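CofB (Escherichia coli, PDB 5AX6) serves as a homotrimeric minor pilin of the type IVb pilus CFA/III, and probably helps to start or steer pilus assembly. Local coordinates at residues L121-I126 and V142-T147; K178-V183 and L223-D228; A410-S415 and M459-P464. All blocks are in the same frame, centred on the assembly; numbering follows the deposited sequence.

Interaction 1: L121-I126 and V142-T147; sequences LKIDRI and VDFILT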
loop_
_atom_site.group_PDB
_atom_site.type_symbol
_atom_site.label_atom_id
_atom_site.label_comp_id
_atom_site.label_asym_id
_atom_site.label_seq_id
_atom_site.Cartn_x
_atom_site.Cartn_y
_atom_site.Cartn_z
ATOM N N LEU A 121 -40.332 10.037 -21.705
ATOM C CA LEU A 121 -39.522 11.119 -21.168
ATOM C C LEU A 121 -38.194 11.164 -21.914
ATOM O O LEU A 121 -37.499 10.151 -22.004
ATOM C CB LEU A 121 -39.302 10.923 -19.666
ATOM C CG LEU A 121 -38.883 12.110 -18.797
ATOM C CD1 LEU A 121 -39.899 13.242 -18.854
ATOM C CD2 LEU A 121 -38.668 11.656 -17.361
ATOM N N LYS A 122 -37.858 12.336 -22.452
ATOM C CA LYS A 122 -36.654 12.525 -23.267
ATOM C C LYS A 122 -35.990 13.854 -22.954
ATOM O O LYS A 122 -36.666 14.810 -22.590
ATOM C CB LYS A 122 -36.992 12.504 -24.759
ATOM C CG LYS A 122 -37.628 11.227 -25.261
ATOM C CD LYS A 122 -38.001 11.368 -26.724
ATOM C CE LYS A 122 -38.482 10.034 -27.288
ATOM N NZ LYS A 122 -39.267 10.224 -28.547
ATOM N N ILE A 123 -34.682 13.941 -23.152
ATOM C CA ILE A 123 -34.022 15.246 -23.062
ATOM C C ILE A 123 -34.303 16.067 -24.311
ATOM O O ILE A 123 -33.977 15.655 -25.421
ATOM C CB ILE A 123 -32.504 15.111 -22.873
ATOM C CG1 ILE A 123 -32.208 14.326 -21.597
ATOM C CG2 ILE A 123 -31.849 16.505 -22.827
ATOM C CD1 ILE A 123 -30.768 13.839 -21.479
ATOM N N ASP A 124 -34.909 17.238 -24.127
ATOM C CA ASP A 124 -35.324 18.064 -25.253
ATOM C C ASP A 124 -34.344 19.208 -25.522
ATOM O O ASP A 124 -34.260 19.741 -26.626
ATOM C CB ASP A 124 -36.724 18.634 -24.989
ATOM C CG ASP A 124 -37.357 19.210 -26.237
ATOM O OD1 ASP A 124 -37.331 18.528 -27.289
ATOM O OD2 ASP A 124 -37.873 20.346 -26.175
ATOM N N ARG A 125 -33.593 19.576 -24.495
ATOM C CA ARG A 125 -32.820 20.796 -24.548
ATOM C C ARG A 125 -31.886 20.853 -23.354
ATOM O O ARG A 125 -32.202 20.325 -22.282
ATOM C CB ARG A 125 -33.772 21.997 -24.568
ATOM C CG ARG A 125 -33.179 23.300 -24.130
ATOM C CD ARG A 125 -34.242 24.388 -24.191
ATOM N NE ARG A 125 -33.869 25.532 -23.369
ATOM C CZ ARG A 125 -34.575 26.650 -23.298
ATOM N NH1 ARG A 125 -35.686 26.775 -24.017
ATOM N NH2 ARG A 125 -34.160 27.642 -22.522
ATOM N N ILE A 126 -30.728 21.466 -23.567
ATOM C CA ILE A 126 -29.711 21.617 -22.534
ATOM C C ILE A 126 -29.299 23.069 -22.455
ATOM O O ILE A 126 -29.077 23.714 -23.486
ATOM C CB ILE A 126 -28.480 20.737 -22.818
ATOM C CG1 ILE A 126 -28.889 19.261 -22.848
ATOM C CG2 ILE A 126 -27.384 20.978 -21.775
ATOM C CD1 ILE A 126 -27.800 18.335 -23.408
ATOM N N VAL A 142 -25.703 23.189 -15.167
ATOM C CA VAL A 142 -26.200 22.573 -16.396
ATOM C C VAL A 142 -27.647 22.168 -16.195
ATOM O O VAL A 142 -27.957 21.360 -15.322
ATOM C CB VAL A 142 -25.366 21.330 -16.817
ATOM C CG1 VAL A 142 -25.859 20.796 -18.164
ATOM C CG2 VAL A 142 -23.883 21.674 -16.893
ATOM N N ASP A 143 -28.533 22.740 -17.004
ATOM C CA ASP A 143 -29.955 22.423 -16.929
ATOM C C ASP A 143 -30.360 21.494 -18.065
ATOM O O ASP A 143 -29.996 21.733 -19.209
ATOM C CB ASP A 143 -30.805 23.699 -17.004
ATOM C CG ASP A 143 -30.686 24.572 -15.762
ATOM O OD1 ASP A 143 -30.276 24.061 -14.691
ATOM O OD2 ASP A 143 -31.030 25.773 -15.861
ATOM N N PHE A 144 -31.138 20.468 -17.738
ATOM C CA PHE A 144 -31.683 19.538 -18.719
ATOM C C PHE A 144 -33.202 19.643 -18.708
ATOM O O PHE A 144 -33.827 19.420 -17.672
ATOM C CB PHE A 144 -31.257 18.097 -18.404
ATOM C CG PHE A 144 -29.776 17.875 -18.462
ATOM C CD1 PHE A 144 -29.172 17.411 -19.628
ATOM C CD2 PHE A 144 -28.984 18.129 -17.350
ATOM C CE1 PHE A 144 -27.793 17.213 -19.690
ATOM C CE2 PHE A 144 -27.620 17.922 -17.392
ATOM C CZ PHE A 144 -27.017 17.462 -18.566
ATOM N N ILE A 145 -33.786 20.004 -19.843
ATOM C CA ILE A 145 -35.239 20.085 -19.955
ATOM C C ILE A 145 -35.718 18.767 -20.529
ATOM O O ILE A 145 -35.327 18.385 -21.634
ATOM C CB ILE A 145 -35.703 21.265 -20.843
ATOM C CG1 ILE A 145 -35.472 22.601 -20.123
ATOM C CG2 ILE A 145 -37.179 21.137 -21.200
ATOM C CD1 ILE A 145 -34.012 22.985 -20.007
ATOM N N LEU A 146 -36.518 18.058 -19.745
ATOM C CA LEU A 146 -37.049 16.760 -20.149
ATOM C C LEU A 146 -38.498 16.911 -20.563
ATOM O O LEU A 146 -39.309 17.412 -19.790
ATOM C CB LEU A 146 -36.939 15.748 -19.009
ATOM C CG LEU A 146 -35.595 15.040 -18.824
ATOM C CD1 LEU A 146 -34.467 16.038 -18.897
ATOM C CD2 LEU A 146 -35.582 14.287 -17.495
ATOM N N THR A 147 -38.816 16.491 -21.784
ATOM C CA THR A 147 -40.180 16.597 -22.275
ATOM C C THR A 147 -40.976 15.327 -21.964
ATOM O O THR A 147 -40.475 14.205 -22.109
ATOM C CB THR A 147 -40.205 16.887 -23.782
ATOM O OG1 THR A 147 -41.561 17.028 -24.216
ATOM C CG2 THR A 147 -39.523 15.762 -24.563
#

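Interaction 2: K178-V183 and L223-D228; sequences KDIYVV and LRLSID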
loop_
_atom_site.group_PDB
_atom_site.type_symbol
_atom_site.label_atom_id
_atom_site.label_comp_id
_atom_site.label_asym_id
_atom_site.label_seq_id
_atom_site.Cartn_x
_atom_site.Cartn_y
_atom_site.Cartn_z
ATOM N N LYS A 178 -29.509 19.822 -8.138
ATOM C CA LYS A 178 -29.543 21.073 -7.394
ATOM C C LYS A 178 -31.000 21.439 -7.128
ATOM O O LYS A 178 -31.371 21.834 -6.021
ATOM C CB LYS A 178 -28.825 22.179 -8.169
ATOM C CG LYS A 178 -28.691 23.488 -7.396
ATOM C CD LYS A 178 -28.119 24.589 -8.278
ATOM C CE LYS A 178 -27.980 25.892 -7.510
ATOM N NZ LYS A 178 -26.790 25.841 -6.626
ATOM N N ASP A 179 -31.825 21.290 -8.155
ATOM C CA ASP A 179 -33.267 21.372 -7.987
ATOM C C ASP A 179 -33.966 20.829 -9.219
ATOM O O ASP A 179 -33.328 20.482 -10.234
ATOM C CB ASP A 179 -33.733 22.812 -7.708
ATOM C CG ASP A 179 -34.877 22.870 -6.679
ATOM O OD1 ASP A 179 -35.788 22.004 -6.717
ATOM O OD2 ASP A 179 -34.855 23.767 -5.810
ATOM N N ILE A 180 -35.285 20.757 -9.108
ATOM C CA ILE A 180 -36.141 20.238 -10.157
ATOM C C ILE A 180 -37.317 21.181 -10.295
ATOM O O ILE A 180 -38.021 21.421 -9.325
ATOM C CB ILE A 180 -36.647 18.828 -9.822
ATOM C CG1 ILE A 180 -35.465 17.858 -9.707
ATOM C CG2 ILE A 180 -37.661 18.374 -10.858
ATOM C CD1 ILE A 180 -35.845 16.499 -9.157
ATOM N N TYR A 181 -37.513 21.724 -11.491
ATOM C CA TYR A 181 -38.608 22.654 -11.734
ATOM C C TYR A 181 -39.577 22.069 -12.736
ATOM O O TYR A 181 -39.187 21.312 -13.628
ATOM C CB TYR A 181 -38.088 24.000 -12.256
ATOM C CG TYR A 181 -37.581 24.938 -11.198
ATOM C CD1 TYR A 181 -38.281 26.093 -10.878
ATOM C CD2 TYR A 181 -36.408 24.671 -10.508
ATOM C CE1 TYR A 181 -37.815 26.966 -9.907
ATOM C CE2 TYR A 181 -35.931 25.531 -9.540
ATOM C CZ TYR A 181 -36.639 26.680 -9.244
ATOM O OH TYR A 181 -36.167 27.535 -8.276
ATOM N N VAL A 182 -40.845 22.438 -12.598
ATOM C CA VAL A 182 -41.834 22.121 -13.615
ATOM C C VAL A 182 -41.771 23.189 -14.703
ATOM O O VAL A 182 -41.753 24.392 -14.404
ATOM C CB VAL A 182 -43.255 22.050 -13.021
ATOM C CG1 VAL A 182 -44.283 21.857 -14.118
ATOM C CG2 VAL A 182 -43.340 20.932 -11.996
ATOM N N VAL A 183 -41.718 22.764 -15.961
ATOM C CA VAL A 183 -41.730 23.716 -17.057
ATOM C C VAL A 183 -42.870 23.402 -18.013
ATOM O O VAL A 183 -43.432 22.312 -17.981
ATOM C CB VAL A 183 -40.374 23.740 -17.805
ATOM C CG1 VAL A 183 -39.278 24.251 -16.860
ATOM C CG2 VAL A 183 -40.015 22.356 -18.361
ATOM N N LEU A 223 -39.922 18.606 -17.128
ATOM C CA LEU A 223 -39.153 18.854 -15.919
ATOM C C LEU A 223 -37.802 19.416 -16.301
ATOM O O LEU A 223 -37.169 18.937 -17.244
ATOM C CB LEU A 223 -38.953 17.574 -15.103
ATOM C CG LEU A 223 -40.180 16.900 -14.488
ATOM C CD1 LEU A 223 -39.773 15.526 -13.961
ATOM C CD2 LEU A 223 -40.762 17.762 -13.379
ATOM N N ARG A 224 -37.358 20.427 -15.571
ATOM C CA ARG A 224 -35.996 20.900 -15.733
ATOM C C ARG A 224 -35.154 20.357 -14.587
ATOM O O ARG A 224 -35.428 20.638 -13.418
ATOM C CB ARG A 224 -35.949 22.430 -15.765
ATOM C CG ARG A 224 -34.556 22.977 -16.055
ATOM C CD ARG A 224 -34.512 24.484 -15.942
ATOM N NE ARG A 224 -34.728 24.948 -14.575
ATOM C CZ ARG A 224 -34.675 26.229 -14.220
ATOM N NH1 ARG A 224 -34.417 27.152 -15.137
ATOM N NH2 ARG A 224 -34.890 26.584 -12.961
ATOM N N LEU A 225 -34.147 19.550 -14.918
ATOM C CA LEU A 225 -33.242 19.020 -13.912
ATOM C C LEU A 225 -31.958 19.828 -13.933
ATOM O O LEU A 225 -31.320 19.935 -14.986
ATOM C CB LEU A 225 -32.924 17.541 -14.168
ATOM C CG LEU A 225 -34.077 16.561 -14.365
ATOM C CD1 LEU A 225 -33.525 15.173 -14.701
ATOM C CD2 LEU A 225 -34.917 16.499 -13.103
ATOM N N SER A 226 -31.579 20.395 -12.787
ATOM C CA SER A 226 -30.374 21.222 -12.698
ATOM C C SER A 226 -29.248 20.470 -12.009
ATOM O O SER A 226 -29.448 19.924 -10.927
ATOM C CB SER A 226 -30.646 22.520 -11.927
ATOM O OG SER A 226 -31.638 23.298 -12.571
ATOM N N ILE A 227 -28.076 20.459 -12.634
ATOM C CA ILE A 227 -26.893 19.826 -12.046
ATOM C C ILE A 227 -25.787 20.848 -11.839
ATOM O O ILE A 227 -25.493 21.643 -12.734
ATOM C CB ILE A 227 -26.328 18.700 -12.929
ATOM C CG1 ILE A 227 -27.445 17.796 -13.457
ATOM C CG2 ILE A 227 -25.229 17.940 -12.171
ATOM C CD1 ILE A 227 -28.000 16.820 -12.438
ATOM N N ASP A 228 -25.173 20.827 -10.661
ATOM C CA ASP A 228 -23.991 21.645 -10.390
ATOM C C ASP A 228 -22.759 20.857 -10.821
ATOM O O ASP A 228 -22.406 19.888 -10.162
ATOM C CB ASP A 228 -23.919 21.987 -8.887
ATOM C CG ASP A 228 -22.714 22.840 -8.518
ATOM O OD1 ASP A 228 -21.838 23.094 -9.379
ATOM O OD2 ASP A 228 -22.639 23.249 -7.336
#

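Interaction 3: A410-S415 and M459-P464; sequences ADTKDS and MGVFDP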
loop_
_atom_site.group_PDB
_atom_site.type_symbol
_atom_site.label_atom_id
_atom_site.label_comp_id
_atom_site.label_asym_id
_atom_site.label_seq_id
_atom_site.Cartn_x
_atom_site.Cartn_y
_atom_site.Cartn_z
ATOM N N ALA A 410 29.435 -47.110 18.012
ATOM C CA ALA A 410 29.228 -48.227 18.917
ATOM C C ALA A 410 30.277 -48.212 20.025
ATOM O O ALA A 410 31.152 -49.075 20.079
ATOM C CB ALA A 410 29.277 -49.538 18.147
ATOM N N ASP A 411 30.200 -47.213 20.896
ATOM C CA ASP A 411 31.182 -47.086 21.964
ATOM C C ASP A 411 31.056 -48.249 22.964
ATOM O O ASP A 411 29.981 -48.815 23.139
ATOM C CB ASP A 411 31.022 -45.742 22.675
ATOM C CG ASP A 411 32.288 -45.307 23.413
ATOM O OD1 ASP A 411 33.363 -45.903 23.180
ATOM O OD2 ASP A 411 32.205 -44.351 24.212
ATOM N N THR A 412 32.166 -48.603 23.601
ATOM C CA THR A 412 32.166 -49.632 24.642
ATOM C C THR A 412 33.029 -49.156 25.808
ATOM O O THR A 412 33.740 -48.165 25.679
ATOM C CB THR A 412 32.690 -50.976 24.115
ATOM O OG1 THR A 412 34.012 -50.798 23.585
ATOM C CG2 THR A 412 31.767 -51.514 23.020
ATOM N N LYS A 413 32.958 -49.845 26.944
ATOM C CA LYS A 413 33.732 -49.449 28.118
ATOM C C LYS A 413 35.233 -49.496 27.840
ATOM O O LYS A 413 35.717 -50.412 27.174
ATOM C CB LYS A 413 33.406 -50.351 29.310
ATOM C CG LYS A 413 31.998 -50.208 29.848
ATOM C CD LYS A 413 31.726 -51.267 30.912
ATOM C CE LYS A 413 30.401 -51.022 31.626
ATOM N NZ LYS A 413 30.483 -51.387 33.075
ATOM N N ASP A 414 35.967 -48.507 28.338
ATOM C CA ASP A 414 37.419 -48.545 28.225
ATOM C C ASP A 414 38.007 -49.236 29.455
ATOM O O ASP A 414 37.264 -49.772 30.281
ATOM C CB ASP A 414 38.001 -47.139 28.052
ATOM C CG ASP A 414 37.875 -46.276 29.307
ATOM O OD1 ASP A 414 37.231 -46.692 30.295
ATOM O OD2 ASP A 414 38.421 -45.152 29.291
ATOM N N SER A 415 39.331 -49.214 29.573
ATOM C CA SER A 415 40.026 -49.857 30.689
ATOM C C SER A 415 39.456 -49.431 32.037
ATOM O O SER A 415 39.333 -50.242 32.953
ATOM C CB SER A 415 41.522 -49.536 30.636
ATOM O OG SER A 415 42.063 -49.847 29.363
ATOM N N MET A 459 20.239 -47.964 21.542
ATOM C CA MET A 459 21.254 -48.399 20.593
ATOM C C MET A 459 21.705 -49.806 20.948
ATOM O O MET A 459 21.951 -50.095 22.114
ATOM C CB MET A 459 22.467 -47.456 20.604
ATOM C CG MET A 459 23.593 -47.867 19.636
ATOM S SD MET A 459 25.110 -46.896 19.842
ATOM C CE MET A 459 24.377 -45.280 20.053
ATOM N N GLY A 460 21.822 -50.666 19.944
ATOM C CA GLY A 460 22.382 -51.993 20.127
ATOM C C GLY A 460 23.840 -52.016 19.721
ATOM O O GLY A 460 24.200 -51.541 18.643
ATOM N N VAL A 461 24.686 -52.570 20.589
ATOM C CA VAL A 461 26.119 -52.645 20.338
ATOM C C VAL A 461 26.665 -54.011 20.763
ATOM O O VAL A 461 26.319 -54.514 21.830
ATOM C CB VAL A 461 26.875 -51.523 21.090
ATOM C CG1 VAL A 461 28.388 -51.759 21.066
ATOM C CG2 VAL A 461 26.523 -50.140 20.495
ATOM N N PHE A 462 27.490 -54.613 19.917
ATOM C CA PHE A 462 28.203 -55.826 20.301
ATOM C C PHE A 462 29.651 -55.500 20.615
ATOM O O PHE A 462 30.339 -54.895 19.804
ATOM C CB PHE A 462 28.141 -56.888 19.203
ATOM C CG PHE A 462 28.917 -58.142 19.541
ATOM C CD1 PHE A 462 28.423 -59.044 20.468
ATOM C CD2 PHE A 462 30.144 -58.398 18.948
ATOM C CE1 PHE A 462 29.138 -60.192 20.790
ATOM C CE2 PHE A 462 30.861 -59.544 19.261
ATOM C CZ PHE A 462 30.358 -60.439 20.184
ATOM N N ASP A 463 30.107 -55.905 21.796
ATOM C CA ASP A 463 31.489 -55.693 22.201
ATOM C C ASP A 463 32.303 -56.945 21.876
ATOM O O ASP A 463 32.181 -57.956 22.559
ATOM C CB ASP A 463 31.569 -55.367 23.699
ATOM C CG ASP A 463 32.966 -54.944 24.145
ATOM O OD1 ASP A 463 33.955 -55.229 23.433
ATOM O OD2 ASP A 463 33.071 -54.316 25.220
ATOM N N PRO A 464 33.140 -56.878 20.828
ATOM C CA PRO A 464 33.902 -58.057 20.383
ATOM C C PRO A 464 35.021 -58.445 21.353
ATOM O O PRO A 464 35.410 -59.611 21.399
ATOM C CB PRO A 464 34.470 -57.621 19.029
ATOM C CG PRO A 464 34.510 -56.130 19.092
ATOM C CD PRO A 464 33.360 -55.707 19.965
HETATM O O HOH W 1 35.383 -53.017 22.522
HETATM O O HOH W 2 35.326 -53.676 26.283
HETATM O O HOH W 3 31.825 -52.310 27.105
#

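Interaction 1: L121-I126 and V142-T147
I126 lies alongside F144, both side chains pointing the same way, with CG1 of I126 3.7 Å from CD1 of F144. The first torsion of I126 (chi1 -61°) sets CG1 beside the backbone N and sends CG2, anti to that nitrogen, across toward the neighbouring strand, where it meets CG1 of V142 at 3.9 Å. Cutting I126 back to an alanine would probably open a gap beside CD1 and CE1 of F144 and leave the V142 methyl without this apolar neighbour. CG2 of I123 touches the same ring at its edge. L146 is wedged between two side chains that it crosses at a slant: CD1 meets CG1 of I123, and CB meets CD1 of L121 at 3.9 Å. Helix 4-25 covers this apolar face through L14 and I18, the pilin arrangement of an N-terminal helix laid on an antiparallel sheet. Here the two strands form a beta hairpin interrupted by a classic beta bulge, in which D124 and R125 both face I145. D124 N gives a nearly straight bond to I145 O (2.8 Å, 171°), and I145 N returns one to R125 O at 2.9 Å. On the other face CG2 of T147 sits 4.0 Å from CB of D124, whose carboxylate goes on to W193 and R185.

Interaction 2: K178-V183 and L223-D228
One face of the Y181 ring carries the guanidinium of R224: NH2 stands 3.4 Å above the ring plane, displaced toward the rim, and is 3.5 Å from CD2 of Y181. The contact is a cation-pi interaction, with CZ of R224 4.7 Å from the ring centroid. The two planes are 71° apart, so the guanidinium does not lie flat on the ring; it turns an edge to it. R224 runs out straight from the backbone (chi1 -175°) and then bends at chi3 (67°), which brings the head group back over Y181. Both polar ends continue outward: NH2 of R224 bonds to the carbonyl of L63, and the Y181 hydroxyl is hydrogen-bonded to N64 of its own chain and to Q48 of the second subunit, so this hydroxyl reaches the trimer interface.

On the reverse face of the sheet the contact is purely aliphatic. CD2 of L225 reaches CG1 of I180 at 3.7 Å, the two side chains lying side by side, while L223 crosses I180 at a slant and also brushes V182 with its CD2. I18 of helix 4-25 covers L225 on this side.

The backbones hold the pairing in place. Y181 and R224 exchange two bonds, Y181 N to R224 O at 3.0 Å and R224 N to Y181 O at 2.8 Å. Nearer the end, S226 N bonds to D179 O, and K178 N to S226 O at 2.8 Å. OD1 of D179 accepts the I180 N-H on its anti lone pair, tying the carboxylate to its own strand. These are neighbouring antiparallel strands of the pilin-domain sheet, distant in sequence, with one face turned to the N-terminal helix and the other carrying the polar Y181-R224 pair.

Interaction 3: A410-S415 and M459-P464
T412 and D463 cross at a slant, the methyl side of the threonine laid against the carboxylate of the aspartate: CB of T412 is 3.5 Å from OD2 of D463, and CG2 is 3.8 Å from its CG. No direct hydrogen bond joins them. In T412 the hydroxyl takes the position between the backbone N and the carbonyl carbon (chi1 57°), which leaves CG2 against D463 and V461, while OG1, still 4.0 Å from D463 OD2, bonds to the carbonyl of Q435.

Water bridges the two instead. One molecule donates to both OG1 of T412 and OD1 of D463, at 2.8 Å from the D463 oxygen. A second accepts from K413 N at 2.7 Å and donates to D463 OD2. Another gives OD2 a hydrogen bond at 2.6 Å and makes a weak one to the K413 carbonyl. The carboxylate, extended with CG anti to the backbone N of D463 (chi1 -172°), is thus fastened to the loop through three waters; two of them reach OD2.

Further back along the strand, V461 straddles the methyl of A410: its CG2 is 3.7 Å from CB of A410, and its CG1 is close to the same carbon. CG1 also touches CG2 of T412 at 3.9 Å, so the valine spans both loop residues. Beside it, SD of M459 comes near CA of A410. Y472 of strand 468-473 packs on V461 and T412, and its hydroxyl bonds to the D411 carbonyl. F462, on the same strand as V461, meets the ring of Y438 of the third subunit. The arrangement is that of a loop leaving one beta sheet, through strand 398-409, and lying against strand 452-463 of another within the C-terminal domain.

Overall arrangement
Interactions 1 and 2 belong to one antiparallel sheet, their centres 9 Å apart, because strands 139-148 and 220-227 are neighbours in it. They touch directly: D143 OD1 lies 2.6 Å from S226 OG, probably a hydrogen bond, L146 N is 2.7 Å from L223 O, and L146 packs on L225, which helix 4-25 covers. The sheet thus runs on from the hairpin of interaction 1 into the pair of interaction 2. Interaction 3 stands apart in the C-terminal domain, about 105 Å from interaction 1 and 103 Å from interaction 2 between centres, on the opposite side of the chain's centre. Interaction 2 also reaches the second subunit, and interaction 3 both of the others.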